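Local coordinates for putative phosphoenolpyruvate-dependent sugar phosphotransferase system (PTS) permease (Klebsiella pneumoniae subsp. pneumoniae, PDB 3MTQ), which probably serves as an EIIA component of a mannose/fructose-type sugar phosphotransferase system, relaying a phosphoryl group during sugar uptake, at residues 42-47 / 117-122; 49-54 / 71-76; 62-67 / 95-100; 81-86 / 113-118; 109-114 / 140-145. All blocks are in the same frame, centred on the assembly; numbering follows the deposited sequence. Where two conformers were deposited one is given.

Interaction 1: 42-47 / 117-122; sequences LILGKQ and DLLISA
Leu44 and Leu119 meet methyl to methyl, with CD1 of Leu44 3.6 Å from CD1 of Leu119. The two side chains cross obliquely. The same Leu44 CD1 also lies against the root of its partner, 3.7 Å from Leu119 CB, touching both the root and a tip of that branch. In Leu44 the CG is turned beside the backbone N (chi1 -64°), which carries the branch out from the end of its helix to Leu119. Gln47 comes head-on to Leu119, beside Leu44: its OE1 is 3.9 Å from both CD1 and CD2 of Leu119, a van der Waals touch of the amide oxygen on the methyls. Here the C-terminal ends of helices 32-44 and 112-120 come together on one face of the parallel sheet of this alpha/beta fold, the first helix giving way to a turn at Gly45, whose phi is positive. A bend at chi2 (-66°) folds the Gln47 chain back over this turn, and NE2 reaches Gly45 O at 3.0 Å. That bond is bent, 137° at the hydrogen, and the donor stands above the carbonyl plane. It restrains the amide on the turn while OE1 faces the leucine. Gln47 N is in turn held by Glu41, and Val40 of helix 32-44 packs on both Gln47 and Leu119.

Interaction 2: 49-54 / 71-76; sequences DIHTLC and VARFPA
Strand 50-55 enters a beta-alpha-beta crossover whose helix, 63-72, leads on to strand 79-84; His51 and the residues just past the helix meet inside this unit. Phe74 drives its edge at one face of the His51 imidazole in a T-shaped stack, with centroids 5.3 Å apart and planes at 70°. The closest atoms are Phe74 CZ and His51 CD2, 3.8 Å apart. Phe74 CE2 stands 3.9 Å from His51 NE2; the phenyl edge is displaced toward the rim of the imidazole. Arg73 approaches at a slant: its NH2 is 4.0 Å from His51 CE1, and the guanidinium plane is almost perpendicular to the imidazole. The ring of His23, in the neighbouring strand 22-29, also meets Phe74. No hydrogen bond spans the contact. Phenyl C-H groups facing an imidazole face would be consistent with a neutral ring, and the guanidinium, with Arg73 NH1 4.2 Å from His51 ND1, would probably disfavour protonation of the histidine.

Interaction 3: 62-67 / 95-100; sequences DLTQQV and FVRFLS
Val67 carries this contact, turned toward Phe95 and Phe98 from helix 63-72. From CB its chain forks. CG1, anti to the backbone N (chi1 173°), points into the angle between the two phenylalanines. One side of it meets the face of the Phe95 ring: CG1 of Val67 stands 3.8 Å from the Phe95 centroid and 17° off the ring normal, a CH-pi contact. The same methyl lies 3.6 Å from Phe98 CE2. The other branch, CG2, is looser, 4.1 Å from Phe95 CE2 on the far part of the same ring. One methyl therefore fills the wedge between the rings while its twin extends the cover on Phe95. A turn earlier in the helix, CG2 of Thr64 touches Arg97 NH2 at 3.7 Å, the two chains crossing at about a right angle. Thr64 OG1 is taken up by a hydrogen bond to Glu94. Arg97 folds back so that its CD lies over one face of Phe98, and its NE makes a long, weak ion pair with Glu68. Beyond this contact, Val67 also packs on Leu53 of strand 50-55, while Phe95 reaches Val82 and Thr84 of strand 79-84 and Leu106 of strand 104-108. Helix 63-72 thus lies beside the end of helix 90-96 and the 3-10 turn that follows it, over one face of the parallel sheet, with Val96 against Ile149 of the second subunit.

Interaction 4: 81-86 / 113-118; sequences IVITDI and PLIIDL
Ile83 meets Leu114 and Ile115 with no ring, amide or carboxylate in between; every touching group is an aliphatic branch. Ile83 was modelled in two conformers, and the distances here belong to one of them. CG2, anti to the backbone N, lies 4.0 Å from CD2 of Leu114, and these two side chains run antiparallel past one another. The longer branch lies beside the backbone N (chi1 -47°), with CD1 of Ile83 4.1 Å from CD1 of Ile115; this touch is tentative, since CD1 may sit differently in the other conformer. Although Ile115 does not leave its helix directly toward the strand, its chain curls so that CD1 comes closer. Strand 79-84 is a central strand of the sheet, and helix 112-120 packs across it in the usual manner of an open alpha/beta fold. Phe26 of the adjacent strand 22-29 and Val40 of helix 32-44 also touch Ile115. Just past the strand, Asp85 OD2 hydrogen-bonds His29, a His-Asp pair resembling that of the phosphorylation site in mannose-type EIIA domains. Methyl-to-methyl distances of about 4 Å, all three residues buried and no bond between the two segments, mean that the contact itself rests on dispersion and the exclusion of water.

Interaction 5: 109-114 / 140-145; sequences GLNLPL and ESIQYC
Asn111, whose amide is pinned at both ends, backs against Ile142. Its OD1 accepts the N-H of Leu114 at 2.9 Å in a nearly straight bond, 163° at the hydrogen, with the donor lying above the carbonyl plane: Asn111 is the N-cap of helix 112-120. At the other end ND2 gives a hydrogen to Gly109 O, also at 2.9 Å, almost in line with the carbonyl bond. A chi1 of 69° tucks the amide over its own backbone, from where it can bridge the loop and the first helical turn. With both polar ends engaged, the amide is fixed in rotation and meets Ile142 only by packing: CD1 of Ile142 is 4.1 Å from Asn111 ND2, near the amide carbon as well. Beside it, Ser141 lays its side chain along the ring of Pro113. Ser141 OG lies 3.7 Å from Pro113 CB, and Ser141 CB is 3.9 Å from Pro113 CB. Ile142 O accepts from Lys139 of the second subunit, and Tyr144 OH bonds His105 of that subunit. Gln143 and Tyr144 pair antiparallel with a strand of the second subunit, continuing its sheet. The contact holds the exit of this arm against a capped helix start, and a short strand late in the chain is handed to the partner's sheet, as in mannose-family EIIA dimers, which exchange a strand.

In the fold
From the N terminus, interaction 1 opens first, at the end of helix 32-44, and closes a long loop on helix 112-120 that encloses interactions 2 and 3 and ends on the same helical stretch as interaction 4. Interactions 2 and 3 cross and share helix 63-72, touching through Leu53 and Val67. Interaction 3 in turn crosses interaction 4, Phe95 meeting Val82 from the sheet face turned away from helix 112-120. Interaction 5 begins where interaction 4 ends, sharing Pro113 and Leu114, and crosses interaction 1. Interactions 2 and 4 join strands to what lies on the sheet faces, 1 and 3 join helices to each other near their ends, and 5 leads the chain out to the second subunit.

Interaction 1: 42-47 / 117-122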
# COMPACT_ATOMS: atom_id res chain seq x y z
N LEU A 42 -0.77 -2.66 14.43
CA LEU A 42 -1.65 -1.77 15.18
C LEU A 42 -3.09 -2.24 15.09
O LEU A 42 -3.90 -2.01 15.99
CB LEU A 42 -1.55 -0.33 14.66
CG LEU A 42 -0.20 0.34 14.93
CD1 LEU A 42 -0.06 1.65 14.15
CD2 LEU A 42 -0.07 0.55 16.41
N ILE A 43 -3.42 -2.90 13.99
CA ILE A 43 -4.80 -3.36 13.85
C ILE A 43 -5.01 -4.78 14.38
O ILE A 43 -5.98 -4.99 15.10
CB ILE A 43 -5.33 -3.26 12.38
CG1 ILE A 43 -5.43 -1.79 11.94
CG2 ILE A 43 -6.70 -3.93 12.33
CD1 ILE A 43 -5.40 -1.55 10.40
N LEU A 44 -4.15 -5.73 14.02
CA LEU A 44 -4.34 -7.17 14.32
C LEU A 44 -3.35 -7.75 15.32
O LEU A 44 -3.31 -8.95 15.51
CB LEU A 44 -4.32 -8.02 13.04
CG LEU A 44 -5.41 -7.79 12.00
CD1 LEU A 44 -5.16 -8.69 10.78
CD2 LEU A 44 -6.77 -8.03 12.58
N GLY A 45 -2.55 -6.88 15.94
CA GLY A 45 -1.46 -7.31 16.84
C GLY A 45 -0.18 -7.79 16.13
O GLY A 45 -0.15 -7.99 14.91
N LYS A 46 0.88 -8.03 16.90
CA LYS A 46 2.18 -8.45 16.37
C LYS A 46 2.11 -9.66 15.43
O LYS A 46 1.36 -10.59 15.66
CB LYS A 46 3.21 -8.67 17.50
CG LYS A 46 4.06 -7.42 17.82
CD LYS A 46 4.35 -7.23 19.32
CE LYS A 46 5.05 -5.86 19.62
NZ LYS A 46 4.62 -5.23 20.96
N GLN A 47 2.91 -9.61 14.38
CA GLN A 47 2.87 -10.61 13.34
C GLN A 47 4.21 -11.33 13.19
O GLN A 47 5.02 -11.01 12.33
CB GLN A 47 2.43 -9.97 12.02
CG GLN A 47 1.01 -9.37 12.05
CD GLN A 47 -0.08 -10.43 12.24
OE1 GLN A 47 0.04 -11.55 11.73
NE2 GLN A 47 -1.14 -10.08 12.99
N ASP A 117 -7.31 -8.89 4.76
CA ASP A 117 -8.16 -9.97 4.23
C ASP A 117 -7.47 -11.34 4.27
O ASP A 117 -8.08 -12.35 4.64
CB ASP A 117 -8.63 -9.69 2.80
CG ASP A 117 -9.98 -10.35 2.48
OD1 ASP A 117 -10.97 -9.91 3.10
OD2 ASP A 117 -10.06 -11.31 1.67
N LEU A 118 -6.20 -11.38 3.89
CA LEU A 118 -5.37 -12.59 3.98
C LEU A 118 -5.28 -13.12 5.42
O LEU A 118 -5.42 -14.33 5.65
CB LEU A 118 -3.96 -12.34 3.43
CG LEU A 118 -3.87 -12.19 1.90
CD1 LEU A 118 -2.52 -11.63 1.40
CD2 LEU A 118 -4.18 -13.55 1.29
N LEU A 119 -5.04 -12.23 6.38
CA LEU A 119 -4.88 -12.65 7.75
C LEU A 119 -6.18 -13.15 8.41
O LEU A 119 -6.15 -14.16 9.12
CB LEU A 119 -4.20 -11.54 8.57
CG LEU A 119 -2.74 -11.23 8.22
CD1 LEU A 119 -2.26 -10.00 9.05
CD2 LEU A 119 -1.79 -12.43 8.43
N ILE A 120 -7.29 -12.45 8.17
CA ILE A 120 -8.67 -12.89 8.52
C ILE A 120 -8.99 -14.33 8.05
O ILE A 120 -9.42 -15.17 8.83
CB ILE A 120 -9.73 -11.92 7.91
CG1 ILE A 120 -9.78 -10.62 8.72
CG2 ILE A 120 -11.15 -12.55 7.80
CD1 ILE A 120 -10.70 -9.61 8.17
N SER A 121 -8.76 -14.58 6.75
CA SER A 121 -8.95 -15.90 6.15
C SER A 121 -7.78 -16.86 6.28
O SER A 121 -7.57 -17.70 5.46
CB SER A 121 -9.29 -15.69 4.68
OG SER A 121 -10.45 -14.90 4.62
N ALA A 122 -6.99 -16.74 7.34
CA ALA A 122 -5.73 -17.46 7.43
C ALA A 122 -5.85 -18.95 7.72
O ALA A 122 -4.89 -19.70 7.49
CB ALA A 122 -4.89 -16.82 8.50

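Interaction 2: 49-54 / 71-76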
# COMPACT_ATOMS: atom_id res chain seq x y z
N ASP A 49 5.01 -14.10 11.83
CA ASP A 49 5.29 -14.75 10.56
C ASP A 49 5.29 -13.86 9.32
O ASP A 49 5.29 -14.38 8.18
CB ASP A 49 4.32 -15.91 10.38
CG ASP A 49 4.49 -16.94 11.49
OD1 ASP A 49 5.66 -17.35 11.70
OD2 ASP A 49 3.50 -17.27 12.17
N ILE A 50 5.32 -12.54 9.52
CA ILE A 50 5.54 -11.60 8.42
C ILE A 50 6.97 -11.12 8.51
O ILE A 50 7.39 -10.62 9.55
CB ILE A 50 4.59 -10.41 8.47
CG1 ILE A 50 3.11 -10.89 8.36
CG2 ILE A 50 4.96 -9.41 7.36
CD1 ILE A 50 2.06 -9.77 8.50
N HIS A 51 7.71 -11.29 7.43
CA HIS A 51 9.09 -10.86 7.34
C HIS A 51 9.13 -9.75 6.35
O HIS A 51 8.32 -9.70 5.41
CB HIS A 51 9.98 -12.03 6.94
CG HIS A 51 9.78 -13.21 7.83
ND1 HIS A 51 10.55 -13.43 8.95
CD2 HIS A 51 8.82 -14.16 7.83
CE1 HIS A 51 10.10 -14.49 9.58
NE2 HIS A 51 9.05 -14.95 8.93
N THR A 52 10.03 -8.81 6.53
CA THR A 52 10.09 -7.70 5.59
C THR A 52 11.43 -7.66 4.87
O THR A 52 12.51 -7.90 5.46
CB THR A 52 9.84 -6.37 6.24
OG1 THR A 52 10.89 -6.12 7.22
CG2 THR A 52 8.43 -6.26 6.83
N LEU A 53 11.37 -7.35 3.59
CA LEU A 53 12.56 -7.05 2.83
C LEU A 53 12.47 -5.61 2.35
O LEU A 53 11.59 -5.26 1.57
CB LEU A 53 12.77 -8.01 1.67
CG LEU A 53 14.13 -7.88 0.95
CD1 LEU A 53 14.67 -9.23 0.42
CD2 LEU A 53 14.15 -6.78 -0.15
N CYS A 54 13.38 -4.76 2.83
CA CYS A 54 13.38 -3.36 2.41
C CYS A 54 14.64 -3.04 1.60
O CYS A 54 15.74 -2.89 2.15
CB CYS A 54 13.27 -2.42 3.61
SG CYS A 54 11.82 -2.47 4.61
N VAL A 71 14.76 -16.08 1.02
CA VAL A 71 13.85 -17.16 0.60
C VAL A 71 14.40 -18.54 0.96
O VAL A 71 13.65 -19.42 1.40
CB VAL A 71 13.59 -17.09 -0.93
CG1 VAL A 71 12.73 -18.26 -1.42
CG2 VAL A 71 12.99 -15.74 -1.28
N ALA A 72 15.70 -18.72 0.76
CA ALA A 72 16.42 -19.96 1.09
C ALA A 72 16.25 -20.38 2.55
O ALA A 72 16.43 -21.55 2.87
CB ALA A 72 17.94 -19.82 0.74
N ARG A 73 15.88 -19.44 3.42
CA ARG A 73 15.63 -19.73 4.82
C ARG A 73 14.39 -20.59 5.11
O ARG A 73 14.33 -21.22 6.16
CB ARG A 73 15.44 -18.44 5.60
CG ARG A 73 16.69 -17.60 5.97
CD ARG A 73 16.21 -16.44 6.88
NE ARG A 73 15.15 -16.92 7.80
CZ ARG A 73 14.35 -16.14 8.54
NH1 ARG A 73 14.48 -14.82 8.56
NH2 ARG A 73 13.44 -16.72 9.31
N PHE A 74 13.40 -20.58 4.20
CA PHE A 74 12.10 -21.22 4.41
C PHE A 74 12.06 -22.64 3.82
O PHE A 74 12.43 -22.82 2.65
CB PHE A 74 11.00 -20.36 3.76
CG PHE A 74 10.89 -18.99 4.38
CD1 PHE A 74 11.52 -17.89 3.81
CD2 PHE A 74 10.21 -18.81 5.56
CE1 PHE A 74 11.43 -16.65 4.38
CE2 PHE A 74 10.15 -17.55 6.17
CZ PHE A 74 10.76 -16.47 5.56
N PRO A 75 11.66 -23.65 4.63
CA PRO A 75 11.64 -25.01 4.12
C PRO A 75 10.65 -25.11 2.98
O PRO A 75 9.66 -24.39 3.00
CB PRO A 75 11.17 -25.82 5.33
CG PRO A 75 11.77 -25.03 6.55
CD PRO A 75 11.58 -23.61 6.11
N ALA A 76 10.97 -25.93 1.99
CA ALA A 76 10.10 -26.09 0.78
C ALA A 76 8.70 -26.57 1.12
O ALA A 76 7.72 -26.30 0.37
CB ALA A 76 10.78 -27.05 -0.26

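Interaction 3: 62-67 / 95-100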
# COMPACT_ATOMS: atom_id res chain seq x y z
N ASP A 62 23.70 -6.00 -2.11
CA ASP A 62 23.04 -6.13 -3.41
C ASP A 62 21.80 -7.01 -3.28
O ASP A 62 21.71 -7.90 -2.42
CB ASP A 62 23.96 -6.78 -4.45
CG ASP A 62 24.03 -8.28 -4.29
OD1 ASP A 62 24.32 -8.70 -3.16
OD2 ASP A 62 23.73 -9.02 -5.26
N LEU A 63 20.89 -6.82 -4.23
CA LEU A 63 19.51 -7.24 -4.06
C LEU A 63 19.36 -8.73 -4.30
O LEU A 63 18.71 -9.41 -3.51
CB LEU A 63 18.62 -6.48 -5.05
CG LEU A 63 17.13 -6.48 -4.76
CD1 LEU A 63 16.84 -6.13 -3.32
CD2 LEU A 63 16.42 -5.51 -5.72
N THR A 64 19.92 -9.22 -5.39
CA THR A 64 19.78 -10.62 -5.73
C THR A 64 20.18 -11.53 -4.57
O THR A 64 19.44 -12.47 -4.28
CB THR A 64 20.55 -11.03 -6.98
OG1 THR A 64 20.16 -10.18 -8.06
CG2 THR A 64 20.21 -12.49 -7.35
N GLN A 65 21.30 -11.22 -3.91
CA GLN A 65 21.73 -12.02 -2.74
C GLN A 65 20.84 -11.86 -1.50
O GLN A 65 20.54 -12.85 -0.82
CB GLN A 65 23.20 -11.75 -2.38
CG GLN A 65 23.40 -10.94 -1.12
N GLN A 66 20.44 -10.62 -1.22
CA GLN A 66 19.47 -10.28 -0.17
C GLN A 66 18.24 -11.15 -0.40
O GLN A 66 17.82 -11.88 0.47
CB GLN A 66 19.14 -8.76 -0.22
CG GLN A 66 18.28 -8.13 0.95
CD GLN A 66 18.12 -6.59 0.83
OE1 GLN A 66 18.43 -6.01 -0.19
NE2 GLN A 66 17.57 -5.94 1.88
N VAL A 67 17.70 -11.11 -1.60
CA VAL A 67 16.48 -11.87 -1.90
C VAL A 67 16.66 -13.38 -1.77
O VAL A 67 15.87 -14.02 -1.05
CB VAL A 67 15.90 -11.49 -3.30
CG1 VAL A 67 14.73 -12.41 -3.66
CG2 VAL A 67 15.42 -10.05 -3.28
N PHE A 95 11.90 -11.57 -7.50
CA PHE A 95 11.17 -12.69 -6.92
C PHE A 95 10.53 -13.60 -7.97
O PHE A 95 10.24 -14.77 -7.68
CB PHE A 95 10.08 -12.20 -5.97
CG PHE A 95 10.59 -11.80 -4.62
CD1 PHE A 95 10.82 -12.75 -3.66
CD2 PHE A 95 10.84 -10.46 -4.32
CE1 PHE A 95 11.31 -12.39 -2.41
CE2 PHE A 95 11.32 -10.09 -3.09
CZ PHE A 95 11.55 -11.04 -2.13
N VAL A 96 10.38 -13.09 -9.19
CA VAL A 96 9.79 -13.87 -10.28
C VAL A 96 10.50 -15.23 -10.51
O VAL A 96 9.86 -16.22 -10.87
CB VAL A 96 9.71 -12.98 -11.54
CG1 VAL A 96 9.43 -13.75 -12.83
CG2 VAL A 96 8.69 -11.88 -11.29
N ARG A 97 11.79 -15.29 -10.19
CA ARG A 97 12.57 -16.51 -10.42
C ARG A 97 12.11 -17.66 -9.53
O ARG A 97 12.32 -18.82 -9.86
CB ARG A 97 14.07 -16.26 -10.20
CG ARG A 97 14.39 -15.56 -8.93
CD ARG A 97 15.72 -15.94 -8.33
NE ARG A 97 16.71 -16.36 -9.32
CZ ARG A 97 17.67 -15.60 -9.84
NH1 ARG A 97 18.51 -16.13 -10.74
NH2 ARG A 97 17.81 -14.33 -9.49
N PHE A 98 11.52 -17.33 -8.38
CA PHE A 98 11.09 -18.34 -7.40
C PHE A 98 9.75 -18.99 -7.68
O PHE A 98 9.33 -19.89 -6.93
CB PHE A 98 11.08 -17.75 -5.99
CG PHE A 98 12.41 -17.28 -5.56
CD1 PHE A 98 13.33 -18.17 -5.04
CD2 PHE A 98 12.77 -15.95 -5.72
CE1 PHE A 98 14.60 -17.72 -4.65
CE2 PHE A 98 14.03 -15.50 -5.33
CZ PHE A 98 14.94 -16.41 -4.80
N LEU A 99 9.12 -18.65 -8.78
CA LEU A 99 7.92 -19.40 -9.15
C LEU A 99 8.21 -20.91 -9.43
O LEU A 99 7.29 -21.69 -9.66
CB LEU A 99 7.22 -18.72 -10.33
CG LEU A 99 6.81 -17.25 -10.18
CD1 LEU A 99 6.43 -16.63 -11.52
CD2 LEU A 99 5.68 -17.08 -9.14
N SER A 100 9.49 -21.32 -9.49
CA SER A 100 9.83 -22.76 -9.55
C SER A 100 9.86 -23.44 -8.16
O SER A 100 9.96 -24.67 -8.07
CB SER A 100 11.17 -22.99 -10.27
OG SER A 100 12.20 -22.19 -9.70

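Interaction 4: 81-86 / 113-118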
# COMPACT_ATOMS: atom_id res chain seq x y z
N ILE A 81 4.26 -16.76 0.98
CA ILE A 81 3.49 -15.76 0.24
C ILE A 81 4.26 -14.44 0.24
O ILE A 81 4.41 -13.81 1.29
CB ILE A 81 2.05 -15.60 0.79
CG1 ILE A 81 1.35 -16.96 0.83
CG2 ILE A 81 1.25 -14.57 -0.07
CD1 ILE A 81 -0.04 -16.92 1.50
N VAL A 82 4.80 -14.06 -0.92
CA VAL A 82 5.56 -12.82 -1.08
C VAL A 82 4.64 -11.76 -1.70
O VAL A 82 3.95 -12.01 -2.74
CB VAL A 82 6.85 -13.00 -1.94
CG1 VAL A 82 7.68 -11.73 -1.98
CG2 VAL A 82 7.72 -14.18 -1.44
N ILE A 83 4.58 -10.61 -1.06
CA ILE A 83 3.81 -9.47 -1.56
C ILE A 83 4.79 -8.30 -1.72
O ILE A 83 5.42 -7.84 -0.72
CB ILE A 83 2.62 -9.00 -0.64
CG1 ILE A 83 1.74 -10.16 -0.15
CG2 ILE A 83 1.77 -7.98 -1.39
CD1 ILE A 83 2.18 -10.82 1.17
N THR A 84 4.97 -7.87 -2.97
CA THR A 84 5.90 -6.83 -3.30
C THR A 84 5.16 -5.52 -3.52
O THR A 84 3.92 -5.50 -3.77
CB THR A 84 6.71 -7.16 -4.56
OG1 THR A 84 5.80 -7.29 -5.69
CG2 THR A 84 7.47 -8.47 -4.39
N ASP A 85 5.91 -4.42 -3.45
CA ASP A 85 5.30 -3.09 -3.65
C ASP A 85 4.68 -2.88 -5.04
O ASP A 85 3.58 -2.33 -5.18
CB ASP A 85 6.29 -1.94 -3.38
CG ASP A 85 7.61 -2.01 -4.18
OD1 ASP A 85 7.91 -2.95 -4.95
OD2 ASP A 85 8.47 -1.12 -3.88
N ILE A 86 5.42 -3.27 -6.08
CA ILE A 86 4.89 -2.98 -7.43
C ILE A 86 5.37 -3.92 -8.50
O ILE A 86 6.54 -4.26 -8.61
CB ILE A 86 5.18 -1.48 -7.83
CG1 ILE A 86 4.54 -1.08 -9.14
CG2 ILE A 86 6.70 -1.19 -7.92
CD1 ILE A 86 4.52 0.45 -9.36
N PRO A 113 -5.59 -3.24 2.82
CA PRO A 113 -6.75 -4.13 2.83
C PRO A 113 -6.37 -5.56 2.47
O PRO A 113 -6.90 -6.52 3.05
CB PRO A 113 -7.67 -3.54 1.75
CG PRO A 113 -7.03 -2.26 1.25
CD PRO A 113 -5.78 -1.97 2.12
N LEU A 114 -5.50 -5.74 1.48
CA LEU A 114 -5.05 -7.09 1.06
C LEU A 114 -4.50 -7.93 2.18
O LEU A 114 -4.90 -9.08 2.41
CB LEU A 114 -4.03 -6.99 -0.07
CG LEU A 114 -3.36 -8.29 -0.51
CD1 LEU A 114 -4.42 -9.21 -1.14
CD2 LEU A 114 -2.25 -7.96 -1.49
N ILE A 115 -3.57 -7.34 2.92
CA ILE A 115 -3.03 -8.01 4.06
C ILE A 115 -4.04 -8.37 5.16
O ILE A 115 -4.04 -9.50 5.66
CB ILE A 115 -1.84 -7.18 4.63
CG1 ILE A 115 -0.84 -6.90 3.52
CG2 ILE A 115 -1.23 -7.97 5.77
CD1 ILE A 115 -0.47 -8.10 2.72
N ILE A 116 -4.94 -7.47 5.49
CA ILE A 116 -6.00 -7.73 6.47
C ILE A 116 -6.91 -8.90 6.03
O ILE A 116 -7.24 -9.80 6.82
CB ILE A 116 -6.84 -6.47 6.72
CG1 ILE A 116 -5.98 -5.41 7.45
CG2 ILE A 116 -8.04 -6.79 7.58
CD1 ILE A 116 -5.26 -6.00 8.63
N ASP A 117 -7.31 -8.89 4.76
CA ASP A 117 -8.16 -9.97 4.23
C ASP A 117 -7.47 -11.34 4.27
O ASP A 117 -8.08 -12.35 4.64
CB ASP A 117 -8.63 -9.69 2.80
CG ASP A 117 -9.98 -10.35 2.48
OD1 ASP A 117 -10.97 -9.91 3.10
OD2 ASP A 117 -10.06 -11.31 1.67
N LEU A 118 -6.20 -11.38 3.89
CA LEU A 118 -5.37 -12.59 3.98
C LEU A 118 -5.28 -13.12 5.42
O LEU A 118 -5.42 -14.33 5.65
CB LEU A 118 -3.96 -12.34 3.43
CG LEU A 118 -3.87 -12.19 1.90
CD1 LEU A 118 -2.52 -11.63 1.40
CD2 LEU A 118 -4.18 -13.55 1.29

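Interaction 5: 109-114 / 140-145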
# COMPACT_ATOMS: atom_id res chain seq x y z
N GLY A 109 1.77 -5.57 -5.48
CA GLY A 109 0.87 -4.44 -5.11
C GLY A 109 0.46 -4.40 -3.65
O GLY A 109 -0.70 -4.23 -3.30
N LEU A 110 1.43 -4.46 -2.76
CA LEU A 110 1.18 -4.32 -1.36
C LEU A 110 0.22 -3.22 -1.00
O LEU A 110 0.31 -2.09 -1.50
CB LEU A 110 2.49 -3.97 -0.64
CG LEU A 110 3.46 -4.97 -0.13
CD1 LEU A 110 4.57 -4.12 0.48
CD2 LEU A 110 2.86 -5.89 0.94
N ASN A 111 -0.69 -3.55 -0.09
CA ASN A 111 -1.68 -2.61 0.41
C ASN A 111 -2.32 -3.22 1.63
O ASN A 111 -2.23 -4.42 1.86
CB ASN A 111 -2.74 -2.26 -0.69
CG ASN A 111 -3.65 -3.41 -1.03
OD1 ASN A 111 -4.63 -3.69 -0.32
ND2 ASN A 111 -3.37 -4.08 -2.16
N LEU A 112 -2.88 -2.38 2.46
CA LEU A 112 -3.40 -2.79 3.75
C LEU A 112 -4.64 -3.66 3.64
O LEU A 112 -4.74 -4.73 4.25
CB LEU A 112 -3.71 -1.57 4.62
CG LEU A 112 -4.05 -1.82 6.09
CD1 LEU A 112 -3.20 -2.89 6.87
CD2 LEU A 112 -4.08 -0.46 6.86
N PRO A 113 -5.59 -3.24 2.82
CA PRO A 113 -6.75 -4.13 2.83
C PRO A 113 -6.37 -5.56 2.47
O PRO A 113 -6.90 -6.52 3.05
CB PRO A 113 -7.67 -3.54 1.75
CG PRO A 113 -7.03 -2.26 1.25
CD PRO A 113 -5.78 -1.97 2.12
N LEU A 114 -5.50 -5.74 1.48
CA LEU A 114 -5.05 -7.09 1.06
C LEU A 114 -4.50 -7.93 2.18
O LEU A 114 -4.90 -9.08 2.41
CB LEU A 114 -4.03 -6.99 -0.07
CG LEU A 114 -3.36 -8.29 -0.51
CD1 LEU A 114 -4.42 -9.21 -1.14
CD2 LEU A 114 -2.25 -7.96 -1.49
N GLU A 140 -11.78 -4.10 -4.30
CA GLU A 140 -13.08 -3.48 -4.05
C GLU A 140 -12.95 -2.35 -3.05
O GLU A 140 -13.58 -1.31 -3.20
CB GLU A 140 -14.07 -4.50 -3.49
CG GLU A 140 -14.50 -5.60 -4.47
CD GLU A 140 -15.53 -6.57 -3.83
OE1 GLU A 140 -16.56 -6.05 -3.32
OE2 GLU A 140 -15.32 -7.82 -3.86
N SER A 141 -12.11 -2.57 -2.04
CA SER A 141 -11.79 -1.59 -1.00
C SER A 141 -10.97 -0.32 -1.41
O SER A 141 -10.98 0.71 -0.71
CB SER A 141 -10.97 -2.31 0.08
OG SER A 141 -10.72 -1.45 1.16
N ILE A 142 -10.18 -0.46 -2.49
CA ILE A 142 -9.40 0.64 -3.07
C ILE A 142 -10.36 1.48 -3.92
O ILE A 142 -10.88 1.02 -4.94
CB ILE A 142 -8.24 0.04 -3.91
CG1 ILE A 142 -7.25 -0.68 -2.96
CG2 ILE A 142 -7.53 1.09 -4.71
CD1 ILE A 142 -6.36 -1.70 -3.62
N GLN A 143 -10.64 2.71 -3.50
CA GLN A 143 -11.77 3.43 -4.09
C GLN A 143 -11.64 4.93 -3.99
O GLN A 143 -10.85 5.43 -3.18
CB GLN A 143 -13.07 2.98 -3.41
CG GLN A 143 -13.19 3.36 -1.94
CD GLN A 143 -14.26 2.61 -1.22
OE1 GLN A 143 -14.05 1.48 -0.73
NE2 GLN A 143 -15.42 3.22 -1.14
N TYR A 144 -12.42 5.61 -4.82
CA TYR A 144 -12.51 7.06 -4.82
C TYR A 144 -13.69 7.43 -3.89
O TYR A 144 -14.85 7.36 -4.26
CB TYR A 144 -12.72 7.60 -6.22
CG TYR A 144 -12.71 9.11 -6.42
CD1 TYR A 144 -12.18 10.02 -5.46
CD2 TYR A 144 -13.16 9.64 -7.60
CE1 TYR A 144 -12.18 11.38 -5.72
CE2 TYR A 144 -13.17 10.97 -7.83
CZ TYR A 144 -12.66 11.85 -6.93
OH TYR A 144 -12.69 13.16 -7.30
N CYS A 145 -13.41 7.81 -2.66
CA CYS A 145 -14.49 8.02 -1.71
C CYS A 145 -15.55 9.11 -2.06
O CYS A 145 -16.68 9.01 -1.56
CB CYS A 145 -13.94 8.26 -0.28
SG CYS A 145 -13.19 6.80 0.36